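Local coordinates for thiamin pyrophosphokinase (Saccharomyces cerevisiae, PDB 1IG0), which transfers a pyrophosphate group from ATP to thiamine, making thiamine diphosphate and AMP, and is the only yeast enzyme able to do so, at residues 6-11 with 269-274; 10-15 with 289-294. All blocks are in the same frame, centred on the assembly; numbering follows the deposited sequence.

Both contacts fasten the N-terminal segment to the thiamine-binding part of the chain, and they share Glu10 and Arg11. Neither belongs to the deep core: each is partly buried, far from the centre of the chain, and their own centres lie about 9 Å apart. Interaction 1 is a short antiparallel ladder whose tryptophan lies against thiamine at the dimer interface. Interaction 2 joins two loops through a single backbone bridge with salt bridges toward its ends, and no other protein chain of the assembly touches it. Glu10 links the two, one carboxylate oxygen facing Lys269 and the other Arg289, while Lys269 N reaches Arg289 O at 2.8 Å.

Interaction 1 (6-11 with 269-274); sequences IENPER and KWDVKN. With VIB (3-(4-amino-2-methyl-pyrimidin-5-ylmethyl)-5-(2-hydroxy-ethyl)-4-methyl-thiazol-3-ium), chain C.
A two-stranded antiparallel sheet, strand 4-7 against strand 270-272, backs the thiamine site here. Ile6 and Asp271 form its hydrogen-bonded pair, with Ile6 N 2.9 Å from Asp271 O and a weak return bond from Asp271 N to Ile6 O. Past the strand, Asn8 N meets Lys269 O at 2.7 Å. Glu7 and Trp270, the non-hydrogen-bonded pair, run side by side. Trp270 has CG beside its backbone N (chi1 -73°), which lays the indole against the thiamine pyrimidine and methylene bridge, Trp270 CG standing 3.5 Å from VIB C4A; Lys269 CG lies over the opposite face. The indole Trp270 NE1 donates to Glu7 OE1 at 3.2 Å, tilted from the ring and above the carboxylate plane; Tyr123 of the second subunit also bonds this oxygen and meets the indole edge-to-face. With an alanine in place of Trp270, one side of the pyrimidine would probably lose its aromatic wall and Glu7 its indole donor. Lys269, bent at chi2 (62°), brings NZ to Asn8 O at 2.6 Å in the carbonyl plane and to Glu10 OE1 at 3.3 Å, above the carboxylate plane; the second contact is a salt bridge. On the face that carries Ile6 and Asp271, Asp271 OD2 takes a weak bond of 2.7 Å from Asn8 ND2, the amide and carboxylate steeply inclined; Asn8 ND2 also reaches Leu268 O. Asp271 is held further by Thr265 OG1 and the backbone N atoms of Gly267 and Leu268. An indole face laid against the pyrimidine, with residues of both subunits around it, marks a thiamine pocket built at a dimer interface.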
loop_
_atom_site.group_PDB
_atom_site.type_symbol
_atom_site.label_atom_id
_atom_site.label_comp_id
_atom_site.label_asym_id
_atom_site.label_seq_id
_atom_site.Cartn_x
_atom_site.Cartn_y
_atom_site.Cartn_z
ATOM N N ILE B 6 -22.591 -7.860 -12.717
ATOM C CA ILE B 6 -23.796 -7.068 -12.903
ATOM C C ILE B 6 -23.727 -5.786 -12.096
ATOM O O ILE B 6 -23.125 -5.749 -11.023
ATOM C CB ILE B 6 -25.056 -7.846 -12.473
ATOM C CG1 ILE B 6 -25.020 -8.110 -10.966
ATOM C CG2 ILE B 6 -25.140 -9.157 -13.240
ATOM C CD1 ILE B 6 -26.297 -8.716 -10.421
ATOM N N GLU B 7 -24.339 -4.732 -12.622
ATOM C CA GLU B 7 -24.358 -3.450 -11.939
ATOM C C GLU B 7 -25.715 -3.301 -11.268
ATOM O O GLU B 7 -26.741 -3.186 -11.937
ATOM C CB GLU B 7 -24.132 -2.312 -12.933
ATOM C CG GLU B 7 -23.904 -0.966 -12.272
ATOM C CD GLU B 7 -23.574 0.122 -13.269
ATOM O OE1 GLU B 7 -22.655 -0.081 -14.089
ATOM O OE2 GLU B 7 -24.229 1.184 -13.226
ATOM N N ASN B 8 -25.709 -3.321 -9.942
ATOM C CA ASN B 8 -26.930 -3.204 -9.158
ATOM C C ASN B 8 -27.376 -1.774 -8.954
ATOM O O ASN B 8 -26.601 -0.834 -9.134
ATOM C CB ASN B 8 -26.734 -3.800 -7.759
ATOM C CG ASN B 8 -26.779 -5.302 -7.745
ATOM O OD1 ASN B 8 -27.750 -5.906 -8.196
ATOM N ND2 ASN B 8 -25.732 -5.923 -7.212
ATOM N N PRO B 9 -28.656 -1.590 -8.591
ATOM C CA PRO B 9 -29.146 -0.235 -8.346
ATOM C C PRO B 9 -28.464 0.127 -7.023
ATOM O O PRO B 9 -27.800 -0.723 -6.427
ATOM C CB PRO B 9 -30.656 -0.429 -8.215
ATOM C CG PRO B 9 -30.788 -1.849 -7.734
ATOM C CD PRO B 9 -29.757 -2.568 -8.561
ATOM N N GLU B 10 -28.630 1.351 -6.544
ATOM C CA GLU B 10 -27.953 1.759 -5.317
ATOM C C GLU B 10 -28.284 0.984 -4.039
ATOM O O GLU B 10 -27.461 0.922 -3.123
ATOM C CB GLU B 10 -28.168 3.253 -5.085
ATOM C CG GLU B 10 -26.933 3.965 -4.567
ATOM C CD GLU B 10 -25.690 3.640 -5.382
ATOM O OE1 GLU B 10 -25.730 3.750 -6.625
ATOM O OE2 GLU B 10 -24.665 3.275 -4.773
ATOM N N ARG B 11 -29.472 0.394 -3.965
ATOM C CA ARG B 11 -29.856 -0.365 -2.776
ATOM C C ARG B 11 -30.677 -1.616 -3.080
ATOM O O ARG B 11 -31.691 -1.553 -3.776
ATOM C CB ARG B 11 -30.639 0.529 -1.807
ATOM C CG ARG B 11 -29.808 1.593 -1.094
ATOM C CD ARG B 11 -28.974 0.990 0.027
ATOM N NE ARG B 11 -28.210 1.999 0.760
ATOM C CZ ARG B 11 -27.145 2.632 0.278
ATOM N NH1 ARG B 11 -26.700 2.365 -0.943
ATOM N NH2 ARG B 11 -26.526 3.543 1.018
ATOM N N LYS B 269 -22.257 -2.881 -5.403
ATOM C CA LYS B 269 -22.736 -2.132 -6.563
ATOM C C LYS B 269 -22.476 -2.952 -7.818
ATOM O O LYS B 269 -23.289 -2.975 -8.741
ATOM C CB LYS B 269 -22.020 -0.784 -6.656
ATOM C CG LYS B 269 -22.424 0.056 -7.860
ATOM C CD LYS B 269 -23.899 0.429 -7.851
ATOM C CE LYS B 269 -24.238 1.297 -9.056
ATOM N NZ LYS B 269 -25.683 1.649 -9.109
ATOM N N TRP B 270 -21.331 -3.625 -7.835
ATOM C CA TRP B 270 -20.948 -4.485 -8.942
ATOM C C TRP B 270 -20.716 -5.883 -8.376
ATOM O O TRP B 270 -19.655 -6.168 -7.818
ATOM C CB TRP B 270 -19.674 -3.961 -9.608
ATOM C CG TRP B 270 -19.902 -2.722 -10.422
ATOM C CD1 TRP B 270 -20.330 -2.657 -11.719
ATOM C CD2 TRP B 270 -19.741 -1.368 -9.984
ATOM N NE1 TRP B 270 -20.447 -1.344 -12.114
ATOM C CE2 TRP B 270 -20.097 -0.531 -11.067
ATOM C CE3 TRP B 270 -19.341 -0.778 -8.776
ATOM C CZ2 TRP B 270 -20.051 0.866 -10.982
ATOM C CZ3 TRP B 270 -19.297 0.615 -8.692
ATOM C CH2 TRP B 270 -19.656 1.418 -9.789
ATOM N N ASP B 271 -21.729 -6.739 -8.493
ATOM C CA ASP B 271 -21.633 -8.110 -8.000
ATOM C C ASP B 271 -21.062 -9.013 -9.081
ATOM O O ASP B 271 -21.348 -8.833 -10.266
ATOM C CB ASP B 271 -23.005 -8.642 -7.577
ATOM C CG ASP B 271 -23.384 -8.232 -6.167
ATOM O OD1 ASP B 271 -22.482 -8.154 -5.306
ATOM O OD2 ASP B 271 -24.585 -8.008 -5.913
ATOM N N VAL B 272 -20.260 -9.989 -8.669
ATOM C CA VAL B 272 -19.642 -10.909 -9.613
ATOM C C VAL B 272 -19.883 -12.373 -9.257
ATOM O O VAL B 272 -20.287 -12.695 -8.141
ATOM C CB VAL B 272 -18.119 -10.665 -9.700
ATOM C CG1 VAL B 272 -17.850 -9.261 -10.208
ATOM C CG2 VAL B 272 -17.481 -10.855 -8.338
ATOM N N LYS B 273 -19.641 -13.250 -10.228
ATOM C CA LYS B 273 -19.806 -14.695 -10.060
ATOM C C LYS B 273 -18.764 -15.390 -10.931
ATOM O O LYS B 273 -18.524 -14.963 -12.059
ATOM C CB LYS B 273 -21.208 -15.135 -10.494
ATOM C CG LYS B 273 -22.334 -14.478 -9.714
ATOM C CD LYS B 273 -23.713 -14.961 -10.155
ATOM C CE LYS B 273 -23.956 -16.415 -9.778
ATOM N NZ LYS B 273 -25.410 -16.687 -9.574
ATOM N N ASN B 274 -18.153 -16.455 -10.413
ATOM C CA ASN B 274 -17.129 -17.193 -11.156
ATOM C C ASN B 274 -16.213 -16.157 -11.801
ATOM O O ASN B 274 -15.897 -16.232 -12.989
ATOM C CB ASN B 274 -17.784 -18.060 -12.235
ATOM C CG ASN B 274 -18.894 -18.935 -11.684
ATOM O OD1 ASN B 274 -18.696 -19.674 -10.721
ATOM N ND2 ASN B 274 -20.072 -18.856 -12.296
HETATM C CM2 VIB C . -16.144 -6.003 -10.604
HETATM N N4A VIB C . -16.996 -1.567 -12.642
HETATM C CM4 VIB C . -16.335 2.786 -10.068
HETATM O O1 VIB C . -11.731 3.723 -10.580
HETATM C C7 VIB C . -12.874 4.576 -10.458
HETATM C C6 VIB C . -13.958 4.142 -11.480
HETATM C C2 VIB C . -14.178 0.247 -11.444
HETATM S S1 VIB C . -13.033 1.449 -12.115
HETATM C C5 VIB C . -14.181 2.635 -11.387
HETATM C C4 VIB C . -15.220 2.019 -10.764
HETATM N N3 VIB C . -15.167 0.734 -10.833
HETATM C C7A VIB C . -16.189 -0.168 -10.229
HETATM C C4A VIB C . -16.582 -2.323 -11.526
HETATM N N3A VIB C . -16.570 -3.732 -11.611
HETATM C C2A VIB C . -16.160 -4.503 -10.512
HETATM N N1A VIB C . -15.765 -3.862 -9.324
HETATM C C6A VIB C . -15.776 -2.455 -9.235
HETATM C C5A VIB C . -16.186 -1.678 -10.333
#

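Interaction 2 (10-15 with 289-294); sequences ERIKIG and RFVGDN
At the edge of the Arg289 guanidinium, near its plane, sits the Glu10 carboxylate, the two planes only 28° apart. Arg289 NH1 gives a nearly straight bond of 3.1 Å to the syn side of Glu10 OE2, a salt bridge made possible by bends in both chains. The Arg11 guanidinium meets Val291 CA and Phe290 O obliquely, and its NH2 reaches Asn245 OD1. Farther along the two loops, toward Lys13, the backbones bridge once, at Ile12 and Gly292: Ile12 N donates to Val291 O at 2.9 Å from above the carbonyl plane, and Asp293 N to Ile12 O, also at 2.9 Å, nearly in line with the C=O. Val291 wedges in, its CB 3.2 Å from Glu10 O and its CG2 4.0 Å from Ile12 CG1. Lys13, extended until its final bend at chi4 (60°), sets NZ 2.9 Å from Asp293 OD1 in a second salt bridge. The other oxygen, Asp293 OD2, lies 3.6 Å from Arg11 CD, near but not bonded to the guanidinium. Segment 289-294 carries the chain from strand 288-289 to strand 295-300; Phe290 packs on Ile248 and Cys251 of strand 248-254, Arg11 touches Arg244 of helix 241-247, and Ile14 rests on Cys295 and Phe297.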
loop_
_atom_site.group_PDB
_atom_site.type_symbol
_atom_site.label_atom_id
_atom_site.label_comp_id
_atom_site.label_asym_id
_atom_site.label_seq_id
_atom_site.Cartn_x
_atom_site.Cartn_y
_atom_site.Cartn_z
ATOM N N GLU B 10 -28.630 1.351 -6.544
ATOM C CA GLU B 10 -27.953 1.759 -5.317
ATOM C C GLU B 10 -28.284 0.984 -4.039
ATOM O O GLU B 10 -27.461 0.922 -3.123
ATOM C CB GLU B 10 -28.168 3.253 -5.085
ATOM C CG GLU B 10 -26.933 3.965 -4.567
ATOM C CD GLU B 10 -25.690 3.640 -5.382
ATOM O OE1 GLU B 10 -25.730 3.750 -6.625
ATOM O OE2 GLU B 10 -24.665 3.275 -4.773
ATOM N N ARG B 11 -29.472 0.394 -3.965
ATOM C CA ARG B 11 -29.856 -0.365 -2.776
ATOM C C ARG B 11 -30.677 -1.616 -3.080
ATOM O O ARG B 11 -31.691 -1.553 -3.776
ATOM C CB ARG B 11 -30.639 0.529 -1.807
ATOM C CG ARG B 11 -29.808 1.593 -1.094
ATOM C CD ARG B 11 -28.974 0.990 0.027
ATOM N NE ARG B 11 -28.210 1.999 0.760
ATOM C CZ ARG B 11 -27.145 2.632 0.278
ATOM N NH1 ARG B 11 -26.700 2.365 -0.943
ATOM N NH2 ARG B 11 -26.526 3.543 1.018
ATOM N N ILE B 12 -30.234 -2.751 -2.549
ATOM C CA ILE B 12 -30.933 -4.018 -2.741
ATOM C C ILE B 12 -30.917 -4.799 -1.432
ATOM O O ILE B 12 -30.301 -4.383 -0.447
ATOM C CB ILE B 12 -30.246 -4.916 -3.803
ATOM C CG1 ILE B 12 -28.896 -5.412 -3.269
ATOM C CG2 ILE B 12 -30.050 -4.145 -5.100
ATOM C CD1 ILE B 12 -28.241 -6.486 -4.126
ATOM N N LYS B 13 -31.606 -5.934 -1.434
ATOM C CA LYS B 13 -31.650 -6.828 -0.288
ATOM C C LYS B 13 -31.160 -8.163 -0.826
ATOM O O LYS B 13 -31.621 -8.635 -1.863
ATOM C CB LYS B 13 -33.077 -6.996 0.241
ATOM C CG LYS B 13 -33.572 -5.887 1.164
ATOM C CD LYS B 13 -34.935 -6.260 1.749
ATOM C CE LYS B 13 -35.394 -5.289 2.828
ATOM N NZ LYS B 13 -35.526 -3.899 2.320
ATOM N N ILE B 14 -30.209 -8.762 -0.134
ATOM C CA ILE B 14 -29.688 -10.035 -0.567
ATOM C C ILE B 14 -30.459 -11.079 0.189
ATOM O O ILE B 14 -31.209 -10.774 1.122
ATOM C CB ILE B 14 -28.179 -10.184 -0.265
ATOM C CG1 ILE B 14 -27.927 -10.340 1.250
ATOM C CG2 ILE B 14 -27.441 -8.963 -0.777
ATOM C CD1 ILE B 14 -26.469 -10.495 1.613
ATOM N N GLY B 15 -30.330 -12.327 -0.217
ATOM C CA GLY B 15 -31.077 -13.337 0.524
ATOM C C GLY B 15 -30.193 -14.425 1.161
ATOM O O GLY B 15 -29.018 -14.257 1.308
ATOM N N ARG B 289 -18.650 -0.662 -3.952
ATOM C CA ARG B 289 -19.334 -0.086 -2.803
ATOM C C ARG B 289 -20.495 -0.979 -2.387
ATOM O O ARG B 289 -21.041 -1.721 -3.201
ATOM C CB ARG B 289 -19.855 1.319 -3.139
ATOM C CG ARG B 289 -21.140 1.325 -3.953
ATOM C CD ARG B 289 -21.543 2.724 -4.376
ATOM N NE ARG B 289 -20.667 3.244 -5.418
ATOM C CZ ARG B 289 -21.096 3.758 -6.564
ATOM N NH1 ARG B 289 -22.396 3.822 -6.822
ATOM N NH2 ARG B 289 -20.222 4.213 -7.450
ATOM N N PHE B 290 -20.863 -0.910 -1.113
ATOM C CA PHE B 290 -21.969 -1.706 -0.594
ATOM C C PHE B 290 -23.304 -1.139 -1.078
ATOM O O PHE B 290 -23.503 0.076 -1.090
ATOM C CB PHE B 290 -21.965 -1.687 0.939
ATOM C CG PHE B 290 -20.741 -2.295 1.564
ATOM C CD1 PHE B 290 -20.161 -1.702 2.681
ATOM C CD2 PHE B 290 -20.186 -3.472 1.067
ATOM C CE1 PHE B 290 -19.049 -2.268 3.296
ATOM C CE2 PHE B 290 -19.072 -4.048 1.676
ATOM C CZ PHE B 290 -18.503 -3.444 2.793
ATOM N N VAL B 291 -24.216 -2.018 -1.481
ATOM C CA VAL B 291 -25.540 -1.591 -1.917
ATOM C C VAL B 291 -26.584 -2.369 -1.130
ATOM O O VAL B 291 -27.768 -2.034 -1.144
ATOM C CB VAL B 291 -25.763 -1.814 -3.430
ATOM C CG1 VAL B 291 -24.827 -0.918 -4.219
ATOM C CG2 VAL B 291 -25.553 -3.278 -3.792
ATOM N N GLY B 292 -26.135 -3.416 -0.445
ATOM C CA GLY B 292 -27.044 -4.203 0.365
ATOM C C GLY B 292 -27.514 -3.328 1.511
ATOM O O GLY B 292 -26.703 -2.663 2.156
ATOM N N ASP B 293 -28.820 -3.312 1.756
ATOM C CA ASP B 293 -29.396 -2.504 2.827
ATOM C C ASP B 293 -28.647 -2.615 4.149
ATOM O O ASP B 293 -28.271 -1.604 4.746
ATOM C CB ASP B 293 -30.854 -2.906 3.067
ATOM C CG ASP B 293 -31.826 -2.147 2.195
ATOM O OD1 ASP B 293 -33.024 -2.504 2.209
ATOM O OD2 ASP B 293 -31.405 -1.192 1.508
ATOM N N ASN B 294 -28.425 -3.846 4.597
ATOM C CA ASN B 294 -27.765 -4.078 5.876
ATOM C C ASN B 294 -26.633 -5.102 5.858
ATOM O O ASN B 294 -26.055 -5.394 6.905
ATOM C CB ASN B 294 -28.799 -4.531 6.901
ATOM C CG ASN B 294 -29.502 -5.807 6.480
ATOM O OD1 ASN B 294 -30.375 -5.789 5.612
ATOM N ND2 ASN B 294 -29.108 -6.924 7.077
#